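Local coordinates for sulfur oxidation protein soxB (Thermus thermophilus, PDB 2WDD) that probably hydrolyses the sulfur-sulfur bond of a cysteine S-thiosulfonate in the sulfur oxidation pathway, using a site that holds two manganese ions, at residues L268-A273 against T300-G305; S379-L384 against E528-Y533. One frame throughout, in Å; residues are numbered along the deposited sequence.

Interaction 1: residues L268-A273 against T300-G305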
ATOM      1  N   LEU A 268      -0.026   6.439 -12.521  1.00  9.98           N
ATOM      2  CA  LEU A 268       1.192   6.709 -13.270  1.00 10.63           C
ATOM      3  C   LEU A 268       1.404   5.599 -14.310  1.00 13.03           C
ATOM      4  O   LEU A 268       1.779   5.861 -15.449  1.00 13.00           O
ATOM      5  CB  LEU A 268       2.384   6.842 -12.331  1.00 10.62           C
ATOM      6  CG  LEU A 268       3.737   7.106 -12.986  1.00 13.35           C
ATOM      7  CD1 LEU A 268       3.654   8.265 -13.997  1.00 13.41           C
ATOM      8  CD2 LEU A 268       4.770   7.400 -11.895  1.00 15.46           C
ATOM      9  N   ASP A 269       1.126   4.356 -13.930  1.00  9.74           N
ATOM     10  CA  ASP A 269       1.233   3.265 -14.883  1.00  9.59           C
ATOM     11  C   ASP A 269       0.290   3.509 -16.062  1.00 13.75           C
ATOM     12  O   ASP A 269       0.644   3.216 -17.208  1.00 12.18           O
ATOM     13  CB  ASP A 269       0.870   1.939 -14.222  1.00 10.73           C
ATOM     14  CG  ASP A 269       1.972   1.408 -13.323  1.00 12.66           C
ATOM     15  OD1 ASP A 269       3.156   1.743 -13.563  1.00 13.30           O
ATOM     16  OD2 ASP A 269       1.650   0.592 -12.428  1.00 12.58           O
ATOM     17  N   ALA A 270      -0.924   3.994 -15.788  1.00 10.69           N
ATOM     18  CA  ALA A 270      -1.882   4.234 -16.874  1.00 10.80           C
ATOM     19  C   ALA A 270      -1.355   5.309 -17.821  1.00 15.53           C
ATOM     20  O   ALA A 270      -1.528   5.208 -19.041  1.00 15.08           O
ATOM     21  CB  ALA A 270      -3.254   4.626 -16.320  1.00 11.66           C
ATOM     22  N   ALA A 271      -0.707   6.329 -17.266  1.00 13.30           N
ATOM     23  CA  ALA A 271      -0.145   7.401 -18.085  1.00 13.55           C
ATOM     24  C   ALA A 271       0.972   6.841 -18.965  1.00 17.91           C
ATOM     25  O   ALA A 271       1.076   7.189 -20.145  1.00 18.05           O
ATOM     26  CB  ALA A 271       0.379   8.534 -17.202  1.00 14.09           C
ATOM     27  N   LEU A 272       1.789   5.952 -18.402  1.00 14.78           N
ATOM     28  CA  LEU A 272       2.874   5.330 -19.153  1.00 15.11           C
ATOM     29  C   LEU A 272       2.351   4.434 -20.274  1.00 19.82           C
ATOM     30  O   LEU A 272       2.976   4.331 -21.335  1.00 18.88           O
ATOM     31  CB  LEU A 272       3.785   4.524 -18.228  1.00 15.28           C
ATOM     32  CG  LEU A 272       4.623   5.350 -17.250  1.00 19.48           C
ATOM     33  CD1 LEU A 272       5.353   4.425 -16.284  1.00 20.00           C
ATOM     34  CD2 LEU A 272       5.617   6.236 -18.012  1.00 21.24           C
ATOM     35  N   ALA A 273       1.212   3.788 -20.040  1.00 15.60           N
ATOM     36  CA  ALA A 273       0.613   2.918 -21.047  1.00 16.15           C
ATOM     37  C   ALA A 273       0.278   3.705 -22.316  1.00 23.27           C
ATOM     38  O   ALA A 273       0.249   3.148 -23.414  1.00 24.67           O
ATOM     39  CB  ALA A 273      -0.637   2.243 -20.497  1.00 16.51           C
ATOM     40  N   THR A 300      -2.513  -1.584 -23.610  1.00 12.91           N
ATOM     41  CA  THR A 300      -2.001  -2.295 -22.442  1.00 12.56           C
ATOM     42  C   THR A 300      -3.117  -2.721 -21.498  1.00 14.65           C
ATOM     43  O   THR A 300      -4.072  -1.979 -21.299  1.00 13.98           O
ATOM     44  CB  THR A 300      -1.047  -1.356 -21.667  1.00 16.29           C
ATOM     45  OG1 THR A 300      -0.004  -0.905 -22.538  1.00 14.86           O
ATOM     46  CG2 THR A 300      -0.467  -2.026 -20.418  1.00 15.29           C
ATOM     47  N   TRP A 301      -2.948  -3.879 -20.865  1.00 11.33           N
ATOM     48  CA  TRP A 301      -3.853  -4.316 -19.800  1.00 12.06           C
ATOM     49  C   TRP A 301      -3.151  -3.986 -18.480  1.00 13.42           C
ATOM     50  O   TRP A 301      -1.945  -4.192 -18.358  1.00 12.77           O
ATOM     51  CB  TRP A 301      -4.059  -5.830 -19.841  1.00 12.98           C
ATOM     52  CG  TRP A 301      -4.896  -6.275 -20.999  1.00 16.37           C
ATOM     53  CD1 TRP A 301      -4.471  -6.961 -22.100  1.00 19.82           C
ATOM     54  CD2 TRP A 301      -6.296  -6.043 -21.182  1.00 17.48           C
ATOM     55  NE1 TRP A 301      -5.527  -7.172 -22.957  1.00 20.44           N
ATOM     56  CE2 TRP A 301      -6.660  -6.632 -22.411  1.00 22.15           C
ATOM     57  CE3 TRP A 301      -7.279  -5.405 -20.424  1.00 19.61           C
ATOM     58  CZ2 TRP A 301      -7.964  -6.578 -22.911  1.00 22.19           C
ATOM     59  CZ3 TRP A 301      -8.579  -5.366 -20.916  1.00 21.90           C
ATOM     60  CH2 TRP A 301      -8.904  -5.946 -22.147  1.00 22.73           C
ATOM     61  N   ILE A 302      -3.914  -3.560 -17.477  1.00  9.40           N
ATOM     62  CA  ILE A 302      -3.356  -3.237 -16.159  1.00  8.57           C
ATOM     63  C   ILE A 302      -4.086  -4.037 -15.083  1.00 11.14           C
ATOM     64  O   ILE A 302      -5.327  -4.075 -15.056  1.00 11.60           O
ATOM     65  CB  ILE A 302      -3.474  -1.731 -15.884  1.00 10.28           C
ATOM     66  CG1 ILE A 302      -2.673  -0.944 -16.931  1.00 10.21           C
ATOM     67  CG2 ILE A 302      -2.962  -1.395 -14.474  1.00 11.86           C
ATOM     68  CD1 ILE A 302      -2.794   0.567 -16.792  1.00 13.29           C
ATOM     69  N   VAL A 303      -3.319  -4.717 -14.231  1.00  8.28           N
ATOM     70  CA  VAL A 303      -3.875  -5.495 -13.125  1.00  7.68           C
ATOM     71  C   VAL A 303      -3.184  -5.026 -11.846  1.00 10.06           C
ATOM     72  O   VAL A 303      -1.957  -5.038 -11.766  1.00  9.96           O
ATOM     73  CB  VAL A 303      -3.647  -6.996 -13.342  1.00 10.17           C
ATOM     74  CG1 VAL A 303      -4.043  -7.799 -12.112  1.00 10.42           C
ATOM     75  CG2 VAL A 303      -4.411  -7.458 -14.590  1.00  9.91           C
ATOM     76  N   ALA A 304      -3.968  -4.623 -10.847  1.00  8.48           N
ATOM     77  CA  ALA A 304      -3.423  -4.127  -9.581  1.00  7.71           C
ATOM     78  C   ALA A 304      -3.037  -5.249  -8.626  1.00  8.91           C
ATOM     79  O   ALA A 304      -3.630  -6.327  -8.649  1.00  9.37           O
ATOM     80  CB  ALA A 304      -4.416  -3.185  -8.909  1.00  8.67           C
ATOM     81  N   GLY A 305      -2.101  -4.961  -7.722  1.00  6.61           N
ATOM     82  CA  GLY A 305      -1.603  -5.961  -6.780  1.00  7.73           C
ATOM     83  C   GLY A 305      -2.204  -6.044  -5.383  1.00 10.00           C
ATOM     84  O   GLY A 305      -1.777  -6.879  -4.575  1.00  9.45           O
TER
HETATM   85  O   HOH W   1      -0.128   0.930 -24.539  1.00 23.90           O

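Interaction 2: residues S379-L384 against E528-Y533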
ATOM      1  N   SER A 379      -9.838   8.737   9.007  1.00  8.14           N
ATOM      2  CA  SER A 379     -10.013   7.354   9.433  1.00  7.99           C
ATOM      3  C   SER A 379     -10.176   7.260  10.954  1.00 10.79           C
ATOM      4  O   SER A 379      -9.710   8.120  11.696  1.00  9.90           O
ATOM      5  CB  SER A 379      -8.854   6.472   8.971  1.00  8.78           C
ATOM      6  OG  SER A 379      -7.756   6.581   9.873  1.00  9.06           O
ATOM      7  N   THR A 380     -10.816   6.199  11.431  1.00  9.33           N
ATOM      8  CA  THR A 380     -10.970   6.058  12.884  1.00  8.83           C
ATOM      9  C   THR A 380      -9.652   5.691  13.548  1.00 10.86           C
ATOM     10  O   THR A 380      -9.403   6.106  14.690  1.00  9.33           O
ATOM     11  CB  THR A 380     -12.066   5.060  13.249  1.00 11.39           C
ATOM     12  OG1 THR A 380     -11.835   3.847  12.523  1.00  9.84           O
ATOM     13  CG2 THR A 380     -13.443   5.634  12.917  1.00 12.84           C
ATOM     14  N   TRP A 381      -8.797   4.939  12.852  1.00  9.21           N
ATOM     15  CA  TRP A 381      -7.487   4.627  13.420  1.00  9.06           C
ATOM     16  C   TRP A 381      -6.701   5.926  13.614  1.00 10.43           C
ATOM     17  O   TRP A 381      -6.118   6.145  14.673  1.00  9.78           O
ATOM     18  CB  TRP A 381      -6.672   3.674  12.528  1.00  7.62           C
ATOM     19  CG  TRP A 381      -5.216   3.640  12.962  1.00  7.95           C
ATOM     20  CD1 TRP A 381      -4.168   4.285  12.365  1.00 10.12           C
ATOM     21  CD2 TRP A 381      -4.700   3.093  14.190  1.00  8.38           C
ATOM     22  NE1 TRP A 381      -3.019   4.115  13.111  1.00  9.95           N
ATOM     23  CE2 TRP A 381      -3.321   3.382  14.230  1.00 11.23           C
ATOM     24  CE3 TRP A 381      -5.263   2.328  15.227  1.00  9.72           C
ATOM     25  CZ2 TRP A 381      -2.495   2.958  15.281  1.00 10.69           C
ATOM     26  CZ3 TRP A 381      -4.444   1.914  16.272  1.00 10.81           C
ATOM     27  CH2 TRP A 381      -3.079   2.234  16.292  1.00 11.46           C
ATOM     28  N   ASP A 382      -6.676   6.793  12.602  1.00  8.08           N
ATOM     29  CA  ASP A 382      -5.893   8.018  12.730  1.00  7.64           C
ATOM     30  C   ASP A 382      -6.464   8.945  13.792  1.00 10.88           C
ATOM     31  O   ASP A 382      -5.721   9.678  14.461  1.00 10.92           O
ATOM     32  CB  ASP A 382      -5.722   8.724  11.388  1.00  8.35           C
ATOM     33  CG  ASP A 382      -4.872   7.927  10.423  1.00  9.51           C
ATOM     34  OD1 ASP A 382      -3.748   7.524  10.796  1.00 11.37           O
ATOM     35  OD2 ASP A 382      -5.368   7.606   9.325  1.00 10.08           O
ATOM     36  N   GLN A 383      -7.780   8.900  13.981  1.00  8.44           N
ATOM     37  CA  GLN A 383      -8.362   9.698  15.043  1.00  9.43           C
ATOM     38  C   GLN A 383      -7.887   9.153  16.390  1.00 11.43           C
ATOM     39  O   GLN A 383      -7.549   9.927  17.289  1.00 11.45           O
ATOM     40  CB  GLN A 383      -9.886   9.773  14.972  1.00 11.51           C
ATOM     41  CG  GLN A 383     -10.427  10.514  16.183  1.00 13.07           C
ATOM     42  CD  GLN A 383     -11.890  10.838  16.109  1.00 23.87           C
ATOM     43  OE1 GLN A 383     -12.443  11.020  15.032  1.00 17.01           O
ATOM     44  NE2 GLN A 383     -12.522  10.974  17.276  1.00 18.33           N
ATOM     45  N   LEU A 384      -7.839   7.831  16.530  1.00  9.08           N
ATOM     46  CA  LEU A 384      -7.368   7.228  17.773  0.50  8.73           C
ATOM     47  C   LEU A 384      -5.950   7.714  18.083  1.00 12.16           C
ATOM     48  O   LEU A 384      -5.642   8.089  19.219  1.00 11.67           O
ATOM     49  CB  LEU A 384      -7.396   5.701  17.660  0.50  8.30           C
ATOM     50  CG  LEU A 384      -6.924   4.892  18.869  0.50 11.59           C
ATOM     51  CD1 LEU A 384      -7.433   3.460  18.764  0.50 11.07           C
ATOM     52  CD2 LEU A 384      -5.406   4.913  18.957  0.50 12.35           C
ATOM     53  N   GLU A 528       5.413   3.860  20.933  1.00 11.07           N
ATOM     54  CA  GLU A 528       5.619   3.872  22.381  1.00 11.43           C
ATOM     55  C   GLU A 528       4.531   4.739  23.007  1.00 13.66           C
ATOM     56  O   GLU A 528       3.992   4.407  24.071  1.00 13.99           O
ATOM     57  CB  GLU A 528       7.003   4.409  22.747  1.00 12.55           C
ATOM     58  CG  GLU A 528       8.125   3.441  22.397  1.00 21.23           C
ATOM     59  CD  GLU A 528       9.509   3.947  22.790  1.00 49.55           C
ATOM     60  OE1 GLU A 528       9.610   5.027  23.418  1.00 39.55           O
ATOM     61  OE2 GLU A 528      10.500   3.254  22.471  1.00 46.41           O
ATOM     62  N   VAL A 529       4.199   5.849  22.349  1.00 10.18           N
ATOM     63  CA  VAL A 529       3.169   6.739  22.854  1.00  9.47           C
ATOM     64  C   VAL A 529       1.830   6.009  22.823  1.00 13.28           C
ATOM     65  O   VAL A 529       1.056   6.046  23.780  1.00 12.83           O
ATOM     66  CB  VAL A 529       3.127   8.047  22.018  1.00 12.82           C
ATOM     67  CG1 VAL A 529       1.992   8.953  22.464  1.00 12.97           C
ATOM     68  CG2 VAL A 529       4.467   8.781  22.090  1.00 13.12           C
ATOM     69  N   LEU A 530       1.564   5.324  21.712  1.00  9.81           N
ATOM     70  CA  LEU A 530       0.318   4.592  21.582  1.00  9.73           C
ATOM     71  C   LEU A 530       0.162   3.505  22.626  1.00 12.59           C
ATOM     72  O   LEU A 530      -0.907   3.364  23.218  1.00 13.00           O
ATOM     73  CB  LEU A 530       0.199   3.982  20.192  1.00  9.68           C
ATOM     74  CG  LEU A 530       0.063   5.039  19.099  1.00 13.17           C
ATOM     75  CD1 LEU A 530       0.112   4.374  17.747  1.00 12.21           C
ATOM     76  CD2 LEU A 530      -1.243   5.826  19.274  1.00 18.32           C
ATOM     77  N   ALA A 531       1.222   2.734  22.848  1.00 11.22           N
ATOM     78  CA  ALA A 531       1.166   1.658  23.827  1.00 11.77           C
ATOM     79  C   ALA A 531       0.925   2.234  25.228  1.00 14.74           C
ATOM     80  O   ALA A 531       0.132   1.691  25.979  1.00 14.59           O
ATOM     81  CB  ALA A 531       2.422   0.797  23.788  1.00 13.01           C
ATOM     82  N   GLU A 532       1.574   3.351  25.546  1.00 13.26           N
ATOM     83  CA  GLU A 532       1.388   3.997  26.844  0.50 13.39           C
ATOM     84  C   GLU A 532      -0.075   4.378  27.056  1.00 17.28           C
ATOM     85  O   GLU A 532      -0.652   4.144  28.122  1.00 17.67           O
ATOM     86  CB  GLU A 532       2.258   5.253  26.933  0.50 14.76           C
ATOM     87  CG  GLU A 532       3.623   5.011  27.536  0.50 22.89           C
ATOM     88  CD  GLU A 532       4.464   6.268  27.599  0.50 29.18           C
ATOM     89  OE1 GLU A 532       3.897   7.378  27.534  0.50 22.84           O
ATOM     90  OE2 GLU A 532       5.696   6.144  27.704  0.50 22.36           O
ATOM     91  N   TYR A 533      -0.677   4.980  26.036  1.00 13.35           N
ATOM     92  CA  TYR A 533      -2.063   5.402  26.106  1.00 12.42           C
ATOM     93  C   TYR A 533      -2.996   4.198  26.227  1.00 15.14           C
ATOM     94  O   TYR A 533      -3.845   4.144  27.113  1.00 15.32           O
ATOM     95  CB  TYR A 533      -2.423   6.188  24.847  1.00 13.30           C
ATOM     96  CG  TYR A 533      -3.890   6.539  24.734  1.00 12.23           C
ATOM     97  CD1 TYR A 533      -4.474   7.455  25.596  1.00 12.35           C
ATOM     98  CD2 TYR A 533      -4.692   5.936  23.772  1.00 13.00           C
ATOM     99  CE1 TYR A 533      -5.820   7.803  25.469  1.00 13.63           C
ATOM    100  CE2 TYR A 533      -6.030   6.273  23.644  1.00 13.84           C
ATOM    101  CZ  TYR A 533      -6.592   7.192  24.500  1.00 17.83           C
ATOM    102  OH  TYR A 533      -7.926   7.520  24.363  1.00 17.80           O
TER

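Interaction 1: residues L268-A273 against T300-G305
I302 reaches from the strand to the helix at A270, and it does so with a single methyl. At its CB the chain divides. CG2, anti to the backbone N, makes no contact with the helix segment, while CG1 lies beside that N and leads on in an extended line (chi2 177°) to CD1. The CG1 methylene meets nothing of the helix; its work is to carry CD1 onto the backbone there. CD1 rests 3.8 Å from A270 CA and 4.0 Å from A270 N, with A270 CB alongside at 4.1 Å. The small alanine thus lets a strand residue pack against the helix main chain itself, and W295 and V297 border the same isoleucine.

One helical turn further on, A273 and T300 bring the backbones closer, with 6.0 Å from A273 CA to T300 CA. The A273 methyl lies against T300 CB and OG1, its CB being 3.8 Å from T300 OG1. That hydroxyl hydrogen-bonds to I279 O and also accepts from a water, 2.7 Å from T300 OG1. The same water donates to A273 O at 2.5 Å, unusually short, and probably links the segments, which no direct hydrogen bond joins.

The CB of D269 points toward the strand, but hydrogen bonds with S262, N264 and S284 hold its carboxylate, near the manganese site but not in it. Helix 266-273 is the connection of a beta-alpha-beta unit between parallel strands 257-262 and 281-284. It runs nearly antiparallel to strand 300-304, at 170°, and covers this next parallel strand as well, an arrangement consistent with the metallophosphoesterase-like sandwich whose loops carry the metal ligands.

Interaction 2: residues S379-L384 against E528-Y533
With chi1 at 166°, W381 carries its indole anti to the backbone N and out toward L530, whose own CG sits beside the backbone N (chi1 -67°) and sends its two methyls back to meet it. The two side chains approach from opposite directions. L530 CD1 arrives obliquely at the six-membered part of the indole, 3.9 Å from W381 CZ2 and 4.1 Å from W381 CH2. The other methyl of the same leucine is turned to L384, the next helical position on that side: at 4.3 Å from L384 CD2 to L530 CD2 this contact is looser, and because L384 has two deposited conformers it is also less certain. L530 therefore forks between a tryptophan and a leucine three residues apart, and the whole contact is apolar.

Just upstream, the first turn of the tryptophan's helix is fixed by an N-cap. S379 OG accepts from D382 N over 2.9 Å at 162°, and donates to D382 OD2, which it meets from above the carboxylate plane. K373 and R468, the latter on strand 468-470, form salt bridges with the same carboxylate, which would probably stabilise its negative charge near the helix start.

Helices 380-392 and 526-537 continue their packing beyond these residues, since L530 and Y533 both touch A388 and V529 reaches I392. Helix 418-425 completes a three-helix cluster: Y424 stacks on the W381 ring, L421 touches the same indole, and T425 meets L530. Helix 526-537 follows directly on strand 524-525, whose R524 forms a salt bridge with E532; that strand and 468-470 belong to one sheet.

From the N terminus, interaction 1 comes first and closes a short loop: 26 residues separate helix segment 268-273 from strand segment 300-305, and they include strands 281-284 and 295-297 of the same sheet. Only after it is complete does interaction 2 open at 379-384, to be closed at 528-533 after 143 intervening residues, a span that holds helix 418-425, all of one further sheet and all but one strand of another. The loops follow in series, neither nested nor crossed. The centres of interactions 1 and 2 are about 35 Å apart, on opposite sides of the chain's centre. The first ties helix to sheet near the manganese site; the second joins two helices far apart in sequence, away from it.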